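Local coordinates for protein arginine kinase (Cydia pomonella granulosis virus, PDB 6VVG) that is probably a viral serine/threonine protein kinase that binds ATP, its kinase activity relying on side-to-side dimerization, at residues Val142-Leu147 with Val202-Ile206; Asn136-Asp141 with Tyr161-Val167. All blocks are in the same frame, centred on the assembly; numbering follows the deposited sequence. Where two conformers were deposited one is given.

Contact 1: residues Val142-Leu147 with Val202-Ile206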
loop_
_atom_site.group_PDB
_atom_site.type_symbol
_atom_site.label_atom_id
_atom_site.label_comp_id
_atom_site.label_asym_id
_atom_site.label_seq_id
_atom_site.Cartn_x
_atom_site.Cartn_y
_atom_site.Cartn_z
ATOM N N VAL A 142 -12.726 10.989 -1.164
ATOM C CA VAL A 142 -12.767 12.433 -0.943
ATOM C C VAL A 142 -14.218 12.901 -0.923
ATOM O O VAL A 142 -14.970 12.664 -1.874
ATOM C CB VAL A 142 -11.980 13.159 -2.039
ATOM C CG1 VAL A 142 -12.069 14.659 -1.866
ATOM C CG2 VAL A 142 -10.536 12.672 -2.063
ATOM N N LYS A 143 -14.611 13.568 0.158
ATOM C CA LYS A 143 -15.938 14.156 0.278
ATOM C C LYS A 143 -15.916 15.131 1.446
ATOM O O LYS A 143 -14.970 15.162 2.237
ATOM C CB LYS A 143 -17.014 13.087 0.473
ATOM C CG LYS A 143 -16.710 12.066 1.560
ATOM C CD LYS A 143 -17.902 11.133 1.771
ATOM C CE LYS A 143 -17.513 9.907 2.584
ATOM N NZ LYS A 143 -18.708 9.189 3.116
ATOM N N LEU A 144 -16.988 15.918 1.551
ATOM C CA LEU A 144 -17.058 16.958 2.570
ATOM C C LEU A 144 -16.753 16.407 3.958
ATOM O O LEU A 144 -16.001 17.009 4.729
ATOM C CB LEU A 144 -18.444 17.602 2.554
ATOM C CG LEU A 144 -18.933 18.178 1.226
ATOM C CD1 LEU A 144 -20.406 18.536 1.279
ATOM C CD2 LEU A 144 -18.091 19.396 0.882
ATOM N N GLU A 145 -17.337 15.257 4.291
ATOM C CA GLU A 145 -17.213 14.713 5.636
ATOM C C GLU A 145 -15.796 14.248 5.957
ATOM O O GLU A 145 -15.472 14.058 7.135
ATOM C CB GLU A 145 -18.201 13.557 5.803
ATOM C CG GLU A 145 -19.669 13.954 5.636
ATOM C CD GLU A 145 -20.115 14.017 4.180
ATOM O OE1 GLU A 145 -19.254 13.922 3.283
ATOM O OE2 GLU A 145 -21.330 14.172 3.934
ATOM N N ASN A 146 -14.944 14.068 4.949
ATOM C CA ASN A 146 -13.567 13.645 5.162
ATOM C C ASN A 146 -12.571 14.787 4.985
ATOM O O ASN A 146 -11.369 14.538 4.844
ATOM C CB ASN A 146 -13.219 12.490 4.223
ATOM C CG ASN A 146 -13.894 11.197 4.620
ATOM O OD1 ASN A 146 -14.295 11.026 5.769
ATOM N ND2 ASN A 146 -14.024 10.278 3.670
ATOM N N LEU A 147 -13.043 16.030 4.989
ATOM C CA LEU A 147 -12.198 17.215 4.859
ATOM C C LEU A 147 -12.466 18.072 6.095
ATOM O O LEU A 147 -13.400 18.878 6.121
ATOM C CB LEU A 147 -12.489 17.957 3.560
ATOM C CG LEU A 147 -12.313 17.067 2.326
ATOM C CD1 LEU A 147 -12.740 17.769 1.051
ATOM C CD2 LEU A 147 -10.861 16.587 2.208
ATOM N N VAL A 202 -16.757 18.435 -4.396
ATOM C CA VAL A 202 -16.525 19.220 -3.188
ATOM C C VAL A 202 -16.470 20.705 -3.521
ATOM O O VAL A 202 -17.051 21.535 -2.811
ATOM C CB VAL A 202 -15.234 18.753 -2.488
ATOM C CG1 VAL A 202 -14.889 19.676 -1.331
ATOM C CG2 VAL A 202 -15.378 17.316 -2.015
ATOM N N ALA A 203 -15.769 21.065 -4.599
ATOM C CA ALA A 203 -15.644 22.471 -4.968
ATOM C C ALA A 203 -17.007 23.065 -5.297
ATOM O O ALA A 203 -17.342 24.172 -4.859
ATOM C CB ALA A 203 -14.683 22.616 -6.151
ATOM N N TYR A 204 -17.813 22.336 -6.069
ATOM C CA TYR A 204 -19.158 22.815 -6.364
ATOM C C TYR A 204 -19.966 22.994 -5.086
ATOM O O TYR A 204 -20.723 23.961 -4.947
ATOM C CB TYR A 204 -19.873 21.851 -7.310
ATOM C CG TYR A 204 -21.119 22.450 -7.924
ATOM C CD1 TYR A 204 -22.302 22.556 -7.196
ATOM C CD2 TYR A 204 -21.109 22.931 -9.224
ATOM C CE1 TYR A 204 -23.437 23.120 -7.753
ATOM C CE2 TYR A 204 -22.240 23.488 -9.790
ATOM C CZ TYR A 204 -23.397 23.580 -9.051
ATOM O OH TYR A 204 -24.522 24.136 -9.617
ATOM N N GLU A 205 -19.808 22.074 -4.135
ATOM C CA GLU A 205 -20.631 22.101 -2.932
ATOM C C GLU A 205 -20.259 23.272 -2.033
ATOM O O GLU A 205 -21.139 23.983 -1.535
ATOM C CB GLU A 205 -20.502 20.774 -2.187
ATOM C CG GLU A 205 -21.219 19.632 -2.892
ATOM C CD GLU A 205 -21.076 18.306 -2.181
ATOM O OE1 GLU A 205 -19.930 17.921 -1.868
ATOM O OE2 GLU A 205 -22.111 17.649 -1.941
ATOM N N ILE A 206 -18.963 23.500 -1.808
ATOM C CA ILE A 206 -18.603 24.605 -0.925
ATOM C C ILE A 206 -18.873 25.945 -1.597
ATOM O O ILE A 206 -19.225 26.923 -0.926
ATOM C CB ILE A 206 -17.144 24.511 -0.446
ATOM C CG1 ILE A 206 -16.166 24.462 -1.617
ATOM C CG2 ILE A 206 -16.965 23.308 0.466
ATOM C CD1 ILE A 206 -14.708 24.526 -1.172
#
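Val202 holds CG1 anti to its backbone N (chi1 173°), which sends both of its methyls at the facing loop, while Leu144 carries CG anti to its carbonyl carbon (chi1 -55°) and extends its isobutyl end across the same helix surface. The two side chains slide past one another in opposite directions, with Leu144 CD2 3.9 Å from Val202 CG1. Leu147 meets the same methyl tip to tip, its CD1 lying 3.7 Å from Val202 CG1. The other branch, Val202 CG2, rests 3.9 Å from Lys143 CA, so a short beta-branched residue suits a place where the loop backbone itself passes close to the helix. Leu144 CD2 also reaches Ile206 CG2, one helical turn on, at 4.1 Å. This is the later half of the protein kinase catalytic loop packed on helix 192-208, the central helix of the C-terminal lobe. By comparison with the family, Leu147, Val202 and Ile206 fall at positions of the lower catalytic spine, the apolar column that runs down from the adenine pocket. A tight turn shapes the loop: Asn146 N bonds Lys143 O at 2.9 Å. Lys143 turns its CB away from the helix, and its NZ hydrogen-bonds Thr176 OG1. The packing is closest at Glu205, whose carboxylate crosses the tip of Leu144, with OE1 3.2 Å from Leu144 CD1. Burial among methyls would probably raise the pKa of Glu205, while a weak hydrogen bond between its OE1 and Tyr179 OH works the other way.

Contact 2: residues Asn136-Asp141 with Tyr161-Val167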
loop_
_atom_site.group_PDB
_atom_site.type_symbol
_atom_site.label_atom_id
_atom_site.label_comp_id
_atom_site.label_asym_id
_atom_site.label_seq_id
_atom_site.Cartn_x
_atom_site.Cartn_y
_atom_site.Cartn_z
ATOM N N ASN A 136 1.627 6.943 -6.057
ATOM C CA ASN A 136 0.738 6.065 -6.820
ATOM C C ASN A 136 -0.334 5.456 -5.918
ATOM O O ASN A 136 -0.686 4.280 -6.028
ATOM C CB ASN A 136 1.528 4.985 -7.561
ATOM C CG ASN A 136 2.052 5.475 -8.905
ATOM O OD1 ASN A 136 1.863 6.638 -9.266
ATOM N ND2 ASN A 136 2.709 4.594 -9.650
ATOM N N ILE A 137 -0.860 6.281 -5.019
ATOM C CA ILE A 137 -1.988 5.936 -4.165
ATOM C C ILE A 137 -3.051 7.009 -4.352
ATOM O O ILE A 137 -2.728 8.197 -4.462
ATOM C CB ILE A 137 -1.566 5.838 -2.685
ATOM C CG1 ILE A 137 -0.530 4.726 -2.503
ATOM C CG2 ILE A 137 -2.775 5.598 -1.801
ATOM C CD1 ILE A 137 0.044 4.633 -1.099
ATOM N N VAL A 138 -4.315 6.598 -4.389
ATOM C CA VAL A 138 -5.436 7.528 -4.451
ATOM C C VAL A 138 -6.215 7.433 -3.146
ATOM O O VAL A 138 -6.296 6.369 -2.522
ATOM C CB VAL A 138 -6.360 7.262 -5.659
ATOM C CG1 VAL A 138 -5.666 7.679 -6.951
ATOM C CG2 VAL A 138 -6.778 5.805 -5.702
ATOM N N HIS A 139 -6.786 8.563 -2.727
ATOM C CA HIS A 139 -7.565 8.584 -1.491
ATOM C C HIS A 139 -8.861 7.798 -1.654
ATOM O O HIS A 139 -9.198 6.949 -0.819
ATOM C CB HIS A 139 -7.846 10.030 -1.084
ATOM C CG HIS A 139 -8.570 10.162 0.217
ATOM N ND1 HIS A 139 -9.914 9.893 0.349
ATOM C CD2 HIS A 139 -8.138 10.535 1.445
ATOM C CE1 HIS A 139 -10.282 10.093 1.601
ATOM N NE2 HIS A 139 -9.222 10.482 2.288
ATOM N N ASN A 140 -9.604 8.070 -2.724
ATOM C CA ASN A 140 -10.738 7.277 -3.183
ATOM C C ASN A 140 -11.992 7.428 -2.328
ATOM O O ASN A 140 -12.967 6.715 -2.579
ATOM C CB ASN A 140 -10.380 5.783 -3.266
ATOM C CG ASN A 140 -11.462 4.945 -3.934
ATOM O OD1 ASN A 140 -12.026 5.326 -4.962
ATOM N ND2 ASN A 140 -11.750 3.789 -3.348
ATOM N N ASP A 141 -12.006 8.290 -1.313
ATOM C CA ASP A 141 -13.278 8.642 -0.680
ATOM C C ASP A 141 -13.300 10.139 -0.317
ATOM O O ASP A 141 -13.666 10.518 0.799
ATOM C CB ASP A 141 -13.539 7.772 0.560
ATOM C CG ASP A 141 -15.013 7.713 0.889
ATOM O OD1 ASP A 141 -15.854 7.928 -0.007
ATOM O OD2 ASP A 141 -15.360 7.456 2.033
ATOM N N TYR A 161 -8.352 7.539 5.483
ATOM C CA TYR A 161 -7.672 6.825 4.408
ATOM C C TYR A 161 -8.083 5.352 4.313
ATOM O O TYR A 161 -7.363 4.556 3.698
ATOM C CB TYR A 161 -6.160 6.959 4.600
ATOM C CG TYR A 161 -5.761 8.317 5.162
ATOM C CD1 TYR A 161 -6.334 9.488 4.676
ATOM C CD2 TYR A 161 -4.826 8.426 6.184
ATOM C CE1 TYR A 161 -5.986 10.723 5.189
ATOM C CE2 TYR A 161 -4.467 9.656 6.697
ATOM C CZ TYR A 161 -5.052 10.803 6.196
ATOM O OH TYR A 161 -4.707 12.031 6.704
ATOM N N GLY A 162 -9.244 4.988 4.860
ATOM C CA GLY A 162 -9.654 3.594 4.908
ATOM C C GLY A 162 -10.090 3.010 3.578
ATOM O O GLY A 162 -10.161 1.783 3.449
ATOM N N LEU A 163 -10.390 3.851 2.590
ATOM C CA LEU A 163 -10.750 3.382 1.258
ATOM C C LEU A 163 -9.659 3.663 0.233
ATOM O O LEU A 163 -9.907 3.545 -0.973
ATOM C CB LEU A 163 -12.065 4.020 0.809
ATOM C CG LEU A 163 -13.325 3.557 1.541
ATOM C CD1 LEU A 163 -14.571 4.151 0.893
ATOM C CD2 LEU A 163 -13.427 2.040 1.577
ATOM N N SER A 164 -8.457 4.023 0.683
ATOM C CA SER A 164 -7.361 4.341 -0.223
ATOM C C SER A 164 -6.960 3.118 -1.041
ATOM O O SER A 164 -7.058 1.975 -0.582
ATOM C CB SER A 164 -6.155 4.854 0.568
ATOM O OG SER A 164 -6.420 6.119 1.151
ATOM N N ARG A 165 -6.489 3.369 -2.261
ATOM C CA ARG A 165 -6.166 2.292 -3.183
ATOM C C ARG A 165 -4.894 2.594 -3.964
ATOM O O ARG A 165 -4.488 3.749 -4.129
ATOM C CB ARG A 165 -7.303 2.046 -4.190
ATOM C CG ARG A 165 -8.671 1.821 -3.587
ATOM C CD ARG A 165 -8.763 0.454 -2.929
ATOM N NE ARG A 165 -10.028 0.315 -2.218
ATOM C CZ ARG A 165 -10.209 -0.433 -1.135
ATOM N NH1 ARG A 165 -9.202 -1.139 -0.638
ATOM N NH2 ARG A 165 -11.403 -0.482 -0.558
ATOM N N ILE A 166 -4.285 1.524 -4.473
ATOM C CA ILE A 166 -3.099 1.631 -5.315
ATOM C C ILE A 166 -3.528 1.916 -6.749
ATOM O O ILE A 166 -4.436 1.268 -7.281
ATOM C CB ILE A 166 -2.257 0.345 -5.245
ATOM C CG1 ILE A 166 -1.651 0.162 -3.853
ATOM C CG2 ILE A 166 -1.161 0.375 -6.297
ATOM C CD1 ILE A 166 -0.884 -1.144 -3.677
ATOM N N VAL A 167 -2.860 2.882 -7.384
ATOM C CA VAL A 167 -3.179 3.235 -8.761
ATOM C C VAL A 167 -3.001 2.018 -9.655
ATOM O O VAL A 167 -1.988 1.312 -9.580
ATOM C CB VAL A 167 -2.292 4.400 -9.227
ATOM C CG1 VAL A 167 -2.441 4.627 -10.727
ATOM C CG2 VAL A 167 -2.619 5.665 -8.448
HETATM O O HOH W 1 -9.821 6.563 1.965
#
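Val138 and Arg165 form the tight centre of this contact, an antiparallel hydrogen-bonded pair in which Val138 N gives its hydrogen to Arg165 O at 2.9 Å and Arg165 N returns a bond to Val138 O. The neighbouring non-hydrogen-bonded pair, Ile137 with Ile166, puts its beta-branched side chains on the other face, where Ile137 packs on helix 59-66. Val167 N extends the ladder with a nearly straight bond to Asn136 O, coming from above the carbonyl plane. Asn136 takes positive phi (60°), which asparagine tolerates well, to leave the preceding helix. The backbones stay close at His139 and Ser164, where Ser164 CA makes CA-H...O contacts to Val138 O and His139 O; a water then links His139 O to Leu163 N. Asn140 ND2 reaches Leu163 O at 3.0 Å and its OD1 accepts from Lys184 NZ, fixing the amide's rotation. The ladder lies just after the HRD-like His139-Asp141 is approached and just after the DFG-like Asp160-Gly162, bringing these kinase signatures together. His139 and Tyr161, at positions matching the regulatory spine, meet rim to rim with planes at 86°. The imidazole is held at both nitrogens: ND1 accepts from Asp141 N at 3.1 Å, and NE2 bonds Cys159 O. On the looser, partly exposed side, Leu163 CD1 merely touches Asp141 OD2 at 3.6 Å, and Arg165, bent at chi2, passes Asn140 to form a salt bridge with Asp174.

How the contacts relate
Contact 2 runs directly into contact 1, since Asp141 is followed by Val142, and their segments alternate along the chain, with centres 16 Å apart. A probable hydrogen bond joins them, Asn146 ND2 to Asp141 O at 2.9 Å, closing the catalytic loop on itself. Helix 192-208 serves both: Asp195 accepts from His139 N and Asn140 N, whereas residues 202-206 support the other end of the loop. The nucleotide lies beside the junction. AMP touches Glu145 and Asn146, and the side chains of Asp141 and Lys143 each lie about 7 Å from it. Contact 2 alone borders the second subunit, whose Val167 O receives Asn136 ND2.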